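Local coordinates for clostripain-related protein (Bacteroides thetaiotaomicron, PDB 6NAG) that probably cleaves proteins or peptides as a secreted C11-family (clostripain-like) cysteine protease of a gut commensal, at residues 9-14 with 217-222; 54-59 with 82-87; 105-110 with 171-176; 118-123 with 149-154. The protein carries 1 engineered substitution. One frame throughout, in Å; residues are numbered along the deposited sequence.

Contact 1 of 4, residues 9-14 with 217-222; sequences TEQTVF and YLIGKV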
loop_
_atom_site.group_PDB
_atom_site.type_symbol
_atom_site.label_atom_id
_atom_site.label_comp_id
_atom_site.label_asym_id
_atom_site.label_seq_id
_atom_site.Cartn_x
_atom_site.Cartn_y
_atom_site.Cartn_z
ATOM N N THR A 9 -4.510 19.737 -9.718
ATOM C CA THR A 9 -4.680 18.293 -9.599
ATOM C C THR A 9 -3.484 17.510 -10.137
ATOM O O THR A 9 -3.533 16.285 -10.241
ATOM C CB THR A 9 -5.951 17.824 -10.335
ATOM O OG1 THR A 9 -6.179 16.435 -10.067
ATOM C CG2 THR A 9 -5.810 18.037 -11.836
ATOM N N GLU A 10 -2.408 18.215 -10.471
ATOM C CA GLU A 10 -1.232 17.573 -11.050
ATOM C C GLU A 10 -0.246 17.077 -9.996
ATOM O O GLU A 10 0.130 15.905 -9.993
ATOM C CB GLU A 10 -0.520 18.531 -12.008
ATOM C CG GLU A 10 -0.795 18.260 -13.477
ATOM C CD GLU A 10 -0.152 16.975 -13.962
ATOM O OE1 GLU A 10 0.884 16.574 -13.391
ATOM O OE2 GLU A 10 -0.683 16.366 -14.915
ATOM N N GLN A 11 0.174 17.966 -9.103
ATOM C CA GLN A 11 1.212 17.623 -8.139
ATOM C C GLN A 11 0.902 18.106 -6.725
ATOM O O GLN A 11 0.351 19.187 -6.530
ATOM C CB GLN A 11 2.558 18.201 -8.587
ATOM C CG GLN A 11 3.733 17.770 -7.724
ATOM C CD GLN A 11 4.919 18.706 -7.835
ATOM O OE1 GLN A 11 4.769 19.882 -8.161
ATOM N NE2 GLN A 11 6.110 18.186 -7.561
ATOM N N THR A 12 1.264 17.286 -5.745
ATOM C CA THR A 12 1.227 17.691 -4.347
ATOM C C THR A 12 2.628 17.629 -3.758
ATOM O O THR A 12 3.270 16.579 -3.773
ATOM C CB THR A 12 0.285 16.805 -3.511
ATOM O OG1 THR A 12 -1.071 17.024 -3.916
ATOM C CG2 THR A 12 0.418 17.132 -2.031
ATOM N N VAL A 13 3.108 18.761 -3.256
ATOM C CA VAL A 13 4.381 18.796 -2.551
ATOM C C VAL A 13 4.120 18.749 -1.054
ATOM O O VAL A 13 3.641 19.718 -0.466
ATOM C CB VAL A 13 5.201 20.051 -2.902
ATOM C CG1 VAL A 13 6.495 20.077 -2.104
ATOM C CG2 VAL A 13 5.488 20.099 -4.393
ATOM N N PHE A 14 4.426 17.612 -0.441
ATOM C CA PHE A 14 4.146 17.409 0.973
ATOM C C PHE A 14 5.376 17.660 1.839
ATOM O O PHE A 14 6.305 16.855 1.861
ATOM C CB PHE A 14 3.615 15.993 1.208
ATOM C CG PHE A 14 3.378 15.663 2.653
ATOM C CD1 PHE A 14 2.632 16.507 3.457
ATOM C CD2 PHE A 14 3.894 14.502 3.206
ATOM C CE1 PHE A 14 2.413 16.205 4.787
ATOM C CE2 PHE A 14 3.675 14.193 4.534
ATOM C CZ PHE A 14 2.934 15.045 5.325
ATOM N N TYR A 217 11.784 25.160 -7.810
ATOM C CA TYR A 217 12.374 23.985 -8.437
ATOM C C TYR A 217 11.689 22.716 -7.941
ATOM O O TYR A 217 11.740 21.673 -8.594
ATOM C CB TYR A 217 13.875 23.918 -8.153
ATOM C CG TYR A 217 14.660 25.085 -8.706
ATOM C CD1 TYR A 217 14.324 25.660 -9.923
ATOM C CD2 TYR A 217 15.735 25.615 -8.005
ATOM C CE1 TYR A 217 15.041 26.727 -10.430
ATOM C CE2 TYR A 217 16.457 26.680 -8.504
ATOM C CZ TYR A 217 16.106 27.234 -9.716
ATOM O OH TYR A 217 16.823 28.297 -10.214
ATOM N N LEU A 218 11.051 22.817 -6.780
ATOM C CA LEU A 218 10.343 21.694 -6.180
ATOM C C LEU A 218 8.939 21.559 -6.755
ATOM O O LEU A 218 8.302 20.514 -6.632
ATOM C CB LEU A 218 10.265 21.863 -4.661
ATOM C CG LEU A 218 11.582 22.003 -3.894
ATOM C CD1 LEU A 218 11.317 22.468 -2.474
ATOM C CD2 LEU A 218 12.341 20.688 -3.889
ATOM N N ILE A 219 8.469 22.628 -7.390
ATOM C CA ILE A 219 7.083 22.728 -7.836
ATOM C C ILE A 219 6.964 22.633 -9.356
ATOM O O ILE A 219 7.774 23.204 -10.087
ATOM C CB ILE A 219 6.456 24.050 -7.346
ATOM C CG1 ILE A 219 6.554 24.145 -5.823
ATOM C CG2 ILE A 219 5.009 24.168 -7.789
ATOM C CD1 ILE A 219 6.125 25.482 -5.263
ATOM N N GLY A 220 5.954 21.905 -9.825
ATOM C CA GLY A 220 5.722 21.741 -11.248
ATOM C C GLY A 220 6.682 20.737 -11.849
ATOM O O GLY A 220 6.824 19.626 -11.340
ATOM N N LYS A 221 7.341 21.122 -12.937
ATOM C CA LYS A 221 8.404 20.299 -13.493
ATOM C C LYS A 221 9.621 20.401 -12.586
ATOM O O LYS A 221 10.249 21.457 -12.495
ATOM C CB LYS A 221 8.756 20.726 -14.918
ATOM C CG LYS A 221 9.668 19.744 -15.634
ATOM C CD LYS A 221 10.129 20.275 -16.979
ATOM C CE LYS A 221 11.008 19.259 -17.691
ATOM N NZ LYS A 221 12.149 18.822 -16.838
ATOM N N VAL A 222 9.944 19.306 -11.910
ATOM C CA VAL A 222 11.003 19.315 -10.908
ATOM C C VAL A 222 12.377 19.551 -11.525
ATOM O O VAL A 222 12.833 18.790 -12.377
ATOM C CB VAL A 222 11.032 17.998 -10.113
ATOM C CG1 VAL A 222 12.073 18.075 -9.009
ATOM C CG2 VAL A 222 9.659 17.702 -9.535
#

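Contact 2 of 4, residues 54-59 with 82-87; sequences TTATKA and PAYTTA. With PRO (proline), chain E.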
loop_
_atom_site.group_PDB
_atom_site.type_symbol
_atom_site.label_atom_id
_atom_site.label_comp_id
_atom_site.label_asym_id
_atom_site.label_seq_id
_atom_site.Cartn_x
_atom_site.Cartn_y
_atom_site.Cartn_z
ATOM N N THR A 54 3.735 20.787 16.413
ATOM C CA THR A 54 3.916 21.952 17.268
ATOM C C THR A 54 4.674 21.534 18.521
ATOM O O THR A 54 5.589 22.223 18.973
ATOM C CB THR A 54 2.574 22.587 17.658
ATOM O OG1 THR A 54 1.867 22.976 16.474
ATOM C CG2 THR A 54 2.801 23.807 18.525
ATOM N N THR A 55 4.275 20.396 19.076
ATOM C CA THR A 55 4.983 19.775 20.186
ATOM C C THR A 55 5.247 18.316 19.843
ATOM O O THR A 55 4.926 17.865 18.746
ATOM C CB THR A 55 4.191 19.861 21.505
ATOM O OG1 THR A 55 2.988 19.093 21.393
ATOM C CG2 THR A 55 3.843 21.304 21.833
ATOM N N ALA A 56 5.818 17.577 20.785
ATOM C CA ALA A 56 6.128 16.170 20.559
ATOM C C ALA A 56 4.863 15.320 20.474
ATOM O O ALA A 56 4.892 14.204 19.958
ATOM C CB ALA A 56 7.038 15.649 21.658
ATOM N N THR A 57 3.753 15.855 20.976
ATOM C CA THR A 57 2.510 15.095 21.055
ATOM C C THR A 57 1.356 15.750 20.297
ATOM O O THR A 57 0.237 15.240 20.303
ATOM C CB THR A 57 2.076 14.895 22.519
ATOM O OG1 THR A 57 1.874 16.172 23.136
ATOM C CG2 THR A 57 3.139 14.129 23.289
ATOM N N LYS A 58 1.627 16.880 19.653
ATOM C CA LYS A 58 0.588 17.616 18.939
ATOM C C LYS A 58 1.083 18.117 17.585
ATOM O O LYS A 58 2.204 18.611 17.471
ATOM C CB LYS A 58 0.089 18.789 19.786
ATOM C CG LYS A 58 -0.579 18.373 21.088
ATOM C CD LYS A 58 -0.920 19.574 21.947
ATOM C CE LYS A 58 -1.639 19.165 23.221
ATOM N NZ LYS A 58 -0.802 18.277 24.072
ATOM N N ALA A 59 0.240 17.992 16.565
ATOM C CA ALA A 59 0.618 18.385 15.211
ATOM C C ALA A 59 -0.568 18.939 14.427
ATOM O O ALA A 59 -1.721 18.758 14.813
ATOM C CB ALA A 59 1.227 17.206 14.475
ATOM N N PRO A 82 0.012 12.048 17.505
ATOM C CA PRO A 82 0.236 11.322 16.252
ATOM C C PRO A 82 1.417 10.361 16.355
ATOM O O PRO A 82 2.453 10.716 16.915
ATOM C CB PRO A 82 0.523 12.440 15.248
ATOM C CG PRO A 82 1.119 13.525 16.071
ATOM C CD PRO A 82 0.440 13.455 17.411
ATOM N N ALA A 83 1.252 9.153 15.829
ATOM C CA ALA A 83 2.316 8.158 15.853
ATOM C C ALA A 83 3.189 8.277 14.609
ATOM O O ALA A 83 3.176 7.404 13.744
ATOM C CB ALA A 83 1.733 6.761 15.964
ATOM N N TYR A 84 3.953 9.362 14.531
ATOM C CA TYR A 84 4.762 9.650 13.351
ATOM C C TYR A 84 6.041 8.817 13.286
ATOM O O TYR A 84 6.794 8.906 12.317
ATOM C CB TYR A 84 5.109 11.143 13.302
ATOM C CG TYR A 84 5.571 11.719 14.621
ATOM C CD1 TYR A 84 6.895 11.609 15.026
ATOM C CD2 TYR A 84 4.684 12.382 15.457
ATOM C CE1 TYR A 84 7.319 12.137 16.232
ATOM C CE2 TYR A 84 5.098 12.913 16.662
ATOM C CZ TYR A 84 6.416 12.788 17.045
ATOM O OH TYR A 84 6.829 13.317 18.245
ATOM N N THR A 85 6.284 8.006 14.311
ATOM C CA THR A 85 7.452 7.133 14.325
ATOM C C THR A 85 7.073 5.705 13.947
ATOM O O THR A 85 7.914 4.807 13.955
ATOM C CB THR A 85 8.145 7.123 15.701
ATOM O OG1 THR A 85 7.279 6.528 16.673
ATOM C CG2 THR A 85 8.495 8.539 16.133
ATOM N N THR A 86 5.802 5.502 13.617
ATOM C CA THR A 86 5.313 4.187 13.219
ATOM C C THR A 86 4.868 4.197 11.762
ATOM O O THR A 86 4.499 5.241 11.228
ATOM C CB THR A 86 4.138 3.723 14.102
ATOM O OG1 THR A 86 2.998 4.556 13.860
ATOM C CG2 THR A 86 4.514 3.795 15.573
ATOM N N ALA A 87 4.900 3.030 11.127
ATOM C CA ALA A 87 4.515 2.908 9.726
ATOM C C ALA A 87 3.029 3.183 9.539
ATOM O O ALA A 87 2.620 3.784 8.545
ATOM C CB ALA A 87 4.870 1.528 9.199
HETATM N N PRO E . -1.397 8.573 14.415
HETATM C CA PRO E . -2.862 8.524 14.395
HETATM C C PRO E . -3.399 7.111 14.590
HETATM O O PRO E . -4.264 6.652 13.844
HETATM C CB PRO E . -3.207 9.051 13.001
HETATM C CG PRO E . -2.072 9.947 12.657
HETATM C CD PRO E . -0.855 9.303 13.257
HETATM O OXT PRO E . -2.980 6.395 15.500
HETATM O O HOH W 1 2.747 12.171 19.416
#

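Contact 3 of 4, residues 105-110 with 171-176; sequences RYSMVI and MEYILF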
loop_
_atom_site.group_PDB
_atom_site.type_symbol
_atom_site.label_atom_id
_atom_site.label_comp_id
_atom_site.label_asym_id
_atom_site.label_seq_id
_atom_site.Cartn_x
_atom_site.Cartn_y
_atom_site.Cartn_z
ATOM N N ARG A 105 0.541 13.343 -9.040
ATOM C CA ARG A 105 1.875 13.111 -8.500
ATOM C C ARG A 105 1.980 13.551 -7.044
ATOM O O ARG A 105 1.251 14.435 -6.596
ATOM C CB ARG A 105 2.926 13.839 -9.341
ATOM C CG ARG A 105 3.035 13.337 -10.773
ATOM C CD ARG A 105 4.063 14.129 -11.568
ATOM N NE ARG A 105 3.590 15.470 -11.898
ATOM C CZ ARG A 105 4.290 16.583 -11.695
ATOM N NH1 ARG A 105 5.501 16.521 -11.160
ATOM N NH2 ARG A 105 3.776 17.759 -12.029
ATOM N N TYR A 106 2.893 12.923 -6.311
ATOM C CA TYR A 106 3.149 13.282 -4.922
ATOM C C TYR A 106 4.643 13.340 -4.641
ATOM O O TYR A 106 5.403 12.486 -5.095
ATOM C CB TYR A 106 2.475 12.289 -3.972
ATOM C CG TYR A 106 0.978 12.462 -3.870
ATOM C CD1 TYR A 106 0.123 11.802 -4.741
ATOM C CD2 TYR A 106 0.421 13.288 -2.904
ATOM C CE1 TYR A 106 -1.244 11.959 -4.652
ATOM C CE2 TYR A 106 -0.947 13.452 -2.808
ATOM C CZ TYR A 106 -1.774 12.785 -3.685
ATOM O OH TYR A 106 -3.136 12.945 -3.592
ATOM N N SER A 107 5.059 14.355 -3.896
ATOM C CA SER A 107 6.452 14.492 -3.492
ATOM C C SER A 107 6.532 14.748 -1.997
ATOM O O SER A 107 5.551 15.156 -1.379
ATOM C CB SER A 107 7.135 15.619 -4.265
ATOM O OG SER A 107 7.255 15.286 -5.636
ATOM N N MET A 108 7.704 14.514 -1.417
ATOM C CA MET A 108 7.851 14.606 0.027
ATOM C C MET A 108 9.115 15.357 0.431
ATOM O O MET A 108 10.212 15.047 -0.029
ATOM C CB MET A 108 7.852 13.204 0.639
ATOM C CG MET A 108 7.527 13.168 2.118
ATOM S SD MET A 108 7.126 11.502 2.676
ATOM C CE MET A 108 6.798 11.800 4.410
ATOM N N VAL A 109 8.944 16.353 1.294
ATOM C CA VAL A 109 10.068 17.092 1.851
ATOM C C VAL A 109 10.128 16.862 3.356
ATOM O O VAL A 109 9.268 17.332 4.098
ATOM C CB VAL A 109 9.964 18.601 1.562
ATOM C CG1 VAL A 109 11.121 19.343 2.207
ATOM C CG2 VAL A 109 9.932 18.853 0.063
ATOM N N ILE A 110 11.144 16.129 3.801
ATOM C CA ILE A 110 11.257 15.757 5.205
ATOM C C ILE A 110 12.320 16.578 5.924
ATOM O O ILE A 110 13.480 16.602 5.514
ATOM C CB ILE A 110 11.587 14.262 5.361
ATOM C CG1 ILE A 110 10.579 13.413 4.584
ATOM C CG2 ILE A 110 11.613 13.869 6.831
ATOM C CD1 ILE A 110 10.841 11.932 4.670
ATOM N N MET A 171 6.616 8.311 -4.306
ATOM C CA MET A 171 6.976 9.716 -4.449
ATOM C C MET A 171 7.795 9.980 -5.707
ATOM O O MET A 171 8.543 9.119 -6.166
ATOM C CB MET A 171 7.752 10.189 -3.218
ATOM C CG MET A 171 7.006 10.011 -1.906
ATOM S SD MET A 171 5.458 10.930 -1.849
ATOM C CE MET A 171 4.843 10.449 -0.239
ATOM N N GLU A 172 7.638 11.173 -6.270
ATOM C CA GLU A 172 8.484 11.608 -7.370
ATOM C C GLU A 172 9.900 11.783 -6.846
ATOM O O GLU A 172 10.866 11.327 -7.457
ATOM C CB GLU A 172 7.967 12.911 -7.979
ATOM C CG GLU A 172 7.977 12.931 -9.497
ATOM C CD GLU A 172 7.593 14.284 -10.063
ATOM O OE1 GLU A 172 8.288 14.762 -10.985
ATOM O OE2 GLU A 172 6.600 14.868 -9.583
ATOM N N TYR A 173 10.008 12.449 -5.703
ATOM C CA TYR A 173 11.279 12.589 -5.010
ATOM C C TYR A 173 11.053 12.676 -3.507
ATOM O O TYR A 173 9.959 13.002 -3.051
ATOM C CB TYR A 173 12.042 13.825 -5.501
ATOM C CG TYR A 173 11.335 15.140 -5.247
ATOM C CD1 TYR A 173 11.466 15.802 -4.031
ATOM C CD2 TYR A 173 10.546 15.726 -6.226
ATOM C CE1 TYR A 173 10.822 17.001 -3.795
ATOM C CE2 TYR A 173 9.903 16.927 -6.002
ATOM C CZ TYR A 173 10.043 17.558 -4.784
ATOM O OH TYR A 173 9.400 18.752 -4.558
ATOM N N ILE A 174 12.095 12.376 -2.742
ATOM C CA ILE A 174 12.078 12.616 -1.308
ATOM C C ILE A 174 13.264 13.495 -0.942
ATOM O O ILE A 174 14.408 13.043 -0.947
ATOM C CB ILE A 174 12.124 11.309 -0.496
ATOM C CG1 ILE A 174 10.885 10.460 -0.781
ATOM C CG2 ILE A 174 12.214 11.613 0.990
ATOM C CD1 ILE A 174 10.857 9.147 -0.028
ATOM N N LEU A 175 12.986 14.760 -0.650
ATOM C CA LEU A 175 14.027 15.693 -0.245
ATOM C C LEU A 175 14.242 15.624 1.262
ATOM O O LEU A 175 13.407 16.080 2.041
ATOM C CB LEU A 175 13.671 17.120 -0.670
ATOM C CG LEU A 175 14.528 18.258 -0.109
ATOM C CD1 LEU A 175 16.000 18.041 -0.413
ATOM C CD2 LEU A 175 14.063 19.596 -0.660
ATOM N N PHE A 176 15.364 15.041 1.665
ATOM C CA PHE A 176 15.708 14.954 3.076
ATOM C C PHE A 176 16.440 16.202 3.545
ATOM O O PHE A 176 17.643 16.346 3.330
ATOM C CB PHE A 176 16.565 13.718 3.350
ATOM C CG PHE A 176 15.771 12.494 3.699
ATOM C CD1 PHE A 176 15.213 12.353 4.958
ATOM C CD2 PHE A 176 15.595 11.478 2.776
ATOM C CE1 PHE A 176 14.484 11.227 5.287
ATOM C CE2 PHE A 176 14.868 10.348 3.100
ATOM C CZ PHE A 176 14.313 10.223 4.357
#

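Contact 4 of 4, residues 118-123 with 149-154; sequences IPVSNS and LNAQYQ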
loop_
_atom_site.group_PDB
_atom_site.type_symbol
_atom_site.label_atom_id
_atom_site.label_comp_id
_atom_site.label_asym_id
_atom_site.label_seq_id
_atom_site.Cartn_x
_atom_site.Cartn_y
_atom_site.Cartn_z
ATOM N N ILE A 118 21.216 4.306 9.966
ATOM C CA ILE A 118 21.382 3.818 11.334
ATOM C C ILE A 118 20.044 3.526 12.003
ATOM O O ILE A 118 19.165 4.384 12.041
ATOM C CB ILE A 118 22.164 4.831 12.196
ATOM C CG1 ILE A 118 23.535 5.111 11.577
ATOM C CG2 ILE A 118 22.314 4.323 13.621
ATOM C CD1 ILE A 118 24.396 3.880 11.413
ATOM N N PRO A 119 19.882 2.297 12.514
ATOM C CA PRO A 119 18.647 1.897 13.195
ATOM C C PRO A 119 18.450 2.636 14.515
ATOM O O PRO A 119 19.426 2.991 15.172
ATOM C CB PRO A 119 18.845 0.396 13.431
ATOM C CG PRO A 119 20.319 0.204 13.427
ATOM C CD PRO A 119 20.855 1.193 12.439
ATOM N N VAL A 120 17.194 2.864 14.885
ATOM C CA VAL A 120 16.866 3.549 16.130
ATOM C C VAL A 120 17.349 2.741 17.331
ATOM O O VAL A 120 17.790 3.303 18.334
ATOM C CB VAL A 120 15.346 3.803 16.250
ATOM C CG1 VAL A 120 15.017 4.513 17.555
ATOM C CG2 VAL A 120 14.849 4.613 15.066
ATOM N N SER A 121 17.279 1.418 17.210
ATOM C CA SER A 121 17.697 0.515 18.277
ATOM C C SER A 121 19.160 0.721 18.663
ATOM O O SER A 121 19.519 0.619 19.836
ATOM C CB SER A 121 17.469 -0.941 17.864
ATOM O OG SER A 121 18.293 -1.295 16.767
ATOM N N ASN A 122 20.002 1.010 17.675
ATOM C CA ASN A 122 21.410 1.290 17.933
ATOM C C ASN A 122 21.592 2.581 18.726
ATOM O O ASN A 122 22.500 2.689 19.551
ATOM C CB ASN A 122 22.194 1.362 16.621
ATOM C CG ASN A 122 22.922 0.068 16.305
ATOM O OD1 ASN A 122 22.371 -0.830 15.668
ATOM N ND2 ASN A 122 24.168 -0.034 16.754
ATOM N N SER A 123 20.727 3.558 18.472
ATOM C CA SER A 123 20.733 4.803 19.233
ATOM C C SER A 123 19.985 4.607 20.545
ATOM O O SER A 123 20.272 5.265 21.545
ATOM C CB SER A 123 20.106 5.940 18.426
ATOM O OG SER A 123 18.702 5.779 18.326
ATOM N N LEU A 149 16.060 14.179 18.597
ATOM C CA LEU A 149 17.338 13.805 19.184
ATOM C C LEU A 149 17.151 12.679 20.194
ATOM O O LEU A 149 18.118 12.056 20.632
ATOM C CB LEU A 149 17.999 15.012 19.845
ATOM C CG LEU A 149 18.321 16.189 18.926
ATOM C CD1 LEU A 149 18.734 17.403 19.739
ATOM C CD2 LEU A 149 19.410 15.803 17.938
ATOM N N ASN A 150 15.898 12.426 20.558
ATOM C CA ASN A 150 15.563 11.297 21.417
ATOM C C ASN A 150 15.121 10.091 20.605
ATOM O O ASN A 150 14.390 10.229 19.626
ATOM C CB ASN A 150 14.462 11.670 22.410
ATOM C CG ASN A 150 14.907 12.709 23.412
ATOM O OD1 ASN A 150 15.835 12.480 24.186
ATOM N ND2 ASN A 150 14.231 13.852 23.422
ATOM N N ALA A 151 15.554 8.909 21.031
ATOM C CA ALA A 151 15.197 7.668 20.356
ATOM C C ALA A 151 13.685 7.467 20.339
ATOM O O ALA A 151 13.150 6.778 19.471
ATOM C CB ALA A 151 15.882 6.490 21.025
ATOM N N GLN A 152 13.005 8.080 21.302
ATOM C CA GLN A 152 11.550 8.042 21.377
ATOM C C GLN A 152 10.922 8.749 20.178
ATOM O O GLN A 152 9.822 8.405 19.746
ATOM C CB GLN A 152 11.079 8.684 22.685
ATOM C CG GLN A 152 9.572 8.729 22.872
ATOM C CD GLN A 152 9.167 9.500 24.113
ATOM O OE1 GLN A 152 10.012 10.053 24.817
ATOM N NE2 GLN A 152 7.868 9.542 24.387
ATOM N N TYR A 153 11.635 9.731 19.637
ATOM C CA TYR A 153 11.123 10.536 18.533
ATOM C C TYR A 153 11.877 10.285 17.229
ATOM O O TYR A 153 11.925 11.153 16.358
ATOM C CB TYR A 153 11.196 12.022 18.892
ATOM C CG TYR A 153 10.504 12.375 20.188
ATOM C CD1 TYR A 153 9.257 11.848 20.500
ATOM C CD2 TYR A 153 11.103 13.227 21.106
ATOM C CE1 TYR A 153 8.624 12.167 21.684
ATOM C CE2 TYR A 153 10.476 13.552 22.294
ATOM C CZ TYR A 153 9.239 13.018 22.578
ATOM O OH TYR A 153 8.612 13.339 23.759
ATOM N N GLN A 154 12.462 9.099 17.094
ATOM C CA GLN A 154 13.229 8.762 15.898
ATOM C C GLN A 154 12.552 7.669 15.079
ATOM O O GLN A 154 11.931 6.760 15.629
ATOM C CB GLN A 154 14.647 8.335 16.280
ATOM C CG GLN A 154 15.502 9.473 16.807
ATOM C CD GLN A 154 16.749 8.991 17.514
ATOM O OE1 GLN A 154 17.016 7.792 17.579
ATOM N NE2 GLN A 154 17.522 9.927 18.053
#

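Contact 1 of 4, residues 9-14 with 217-222
The carboxamide of Gln11 reaches across to the loop at the end of helix 211-218 and binds its backbone through both polar atoms. OE1 accepts the N-H of Gly220 at 2.9 Å (N-H...O angle 151°), with the donor lying 25° out of the amide plane. NE2 donates in turn to Leu218 O, but this bond is weak, at 3.3 Å. The carbonyl of Leu218 also takes the hydroxyl of Tyr173, so the buried oxygen has two side-chain partners. CG of Gln11 is anti to the backbone N (chi1 -174°) and the chain runs on extended, which carries the amide from the strand to the loop. Here strand 11-17, first in the chain and interior to the mixed sheet between strands 46-53 and 105-111, meets the segment that follows helix 211-218, where Gly220 takes a positive phi, a conformation that favours glycine. The van der Waals contacts lie on the same face of the strand as Gln11. Val13 CG2 packs 3.6 Å from Leu218 O and makes an apolar contact with Ile219 CG1 at 4.4 Å, while CG2 of Val222 approaches Gln11 NE2 at 4.1 Å, the two side chains crossing at about a right angle. An alanine in place of Gln11 would remove the whole amide, and would probably leave Gly220 N without its acceptor and a gap between strand and loop.

Contact 2 of 4, residues 54-59 with 82-87
Tyr84 has its CG between the backbone N and the carbonyl carbon (chi1 45°), and this directs the ring at the loop before strand 58-67, where the hydroxyl donates to Ala56 O at 2.7 Å. The oxygen lies at the ring edge, near the ring plane, and the hydroxyl meets it at a C=O...O angle of 125°, tilted modestly out of the carbonyl plane. A water gives the same oxygen a second donor, bonding to Ala56 O at 3.0 Å and to Pro82 O at 2.9 Å, and so links the two segments a second time. Beside this polar pair the Pro82 ring packs on the other segment: CD lies 3.4 Å from Thr57 O, and CG makes the apolar contact with Ala59 CB at 4.0 Å. Pro82 also belongs, with Ala83, to the pocket of a bound proline, whose N comes within 3.1 Å of Ala83 N. The chain then passes through an inverse gamma turn centred on Ala83 and a type I turn from Ala83 to Thr86. Thr86 is the N-cap residue, its OG1 bonded to Ala83 O at 2.9 Å and to Gly89 N. The contact thus ties the start of strand 58-67, paired through Thr57 and Ala59 with Asp81 and Tyr79, to the entry of helix 87-100, with helix 157-166 against Ala87 and strand 46-53 beside Ala59 and Tyr84.

Contact 3 of 4, residues 105-110 with 171-176
Met108, Val109 and Ile110 pair in parallel register with Ile174, Leu175 and Phe176, joining neighbouring strands in the core of the mixed sheet of this caspase-like (clan CD) fold. Leu175 N to Met108 O and Ile110 N to Leu175 O, each 2.9 Å, bind the pair together with Met108 N to Tyr173 O at 3.2 Å. At the corner, Tyr106 O accepts the N-H of Glu172, and just before it Met171 CE lies near Met108 SD. On one sheet face Ile110 CD1 meets Phe176 CE1 at 3.8 Å, and Leu160 of helix 157-166 packs on Met108, Ile110 and Phe176. On the other, Val109 and Leu175 lie side by side, pointing the same way. At the start of strand 105-111, Arg105 NH1 forms a salt bridge with the syn side of Glu172 OE2, the guanidinium and carboxylate planes 65° apart. NE of Arg105 forms a salt bridge with Glu10 OE1, and a bound proline touches the residue. Without the guanidinium, a leucine here would probably leave the carboxylates of Glu172 and Glu10 without their cationic mate. Tyr173, its hydroxyl bonded to Leu218 O, has CG between backbone N and carbonyl carbon (chi1 62°), which swings the ring against Ser107, whose CB sits over its face, 3.7 Å from the centroid.

Contact 4 of 4, residues 118-123 with 149-154
The first turn of helix 120-125 faces the 3-10 turn at 151-152 and the start of the short strand 154-155, a contact between two segments that are not part of the main sheet, its centre about 16 Å from the centre of the chain. Val120, whose N is bonded to Asp156 OD1, projects from the helix start towards the turn. Its two methyls part: CG1 meets Ala151 O at 3.5 Å and Ala151 CB at 4.1 Å, whereas CG2 lies against the backbone of Gln154, 3.7 Å from its O. The valine and glutamine side chains run at a slant to each other. One helical turn later, Ser123 OG faces Gln154 OE1 at 2.7 Å and Val120 O at 2.6 Å, and Ala151 CB packs at 4.0 Å from the hydroxyl. CG of Gln154 is anti to the carbonyl carbon (chi1 -70°) and the chain continues extended, which brings the amide to the serine. Its NE2 donates to Gly148 O, and this bond helps to orient the amide, with OE1 towards the helix. The hydroxyl of Ser123 has a single proton for two nearby carbonyl oxygens, so it can satisfy them only in alternation or by sharing; the residue is poorly ordered, and the polar link is probably mobile.

Overall arrangement
Contacts 1 and 3 are neighbours, their centres 9 Å apart, and share the sheet: Thr12 O to Ser107 N (2.9 Å) and Phe14 O to Val109 N (2.7 Å) probably continue the hydrogen bonding from strand 11-17 to strand 105-111. Contacts 2 and 4 form a second cluster, centres 15 Å apart, where Ala56 CB meets Tyr153 OH at 3.5 Å. Between the clusters the centres of contacts 1 and 2 are 25 Å apart, and those of 1 and 4 about 31 Å. Arg105 in contact 3 and Pro82 and Ala83 in contact 2 line separate proline pockets. In clan CD peptidases the catalytic His and Cys follow adjacent parallel strands, consistent with the pair in contact 3 leading towards the active site.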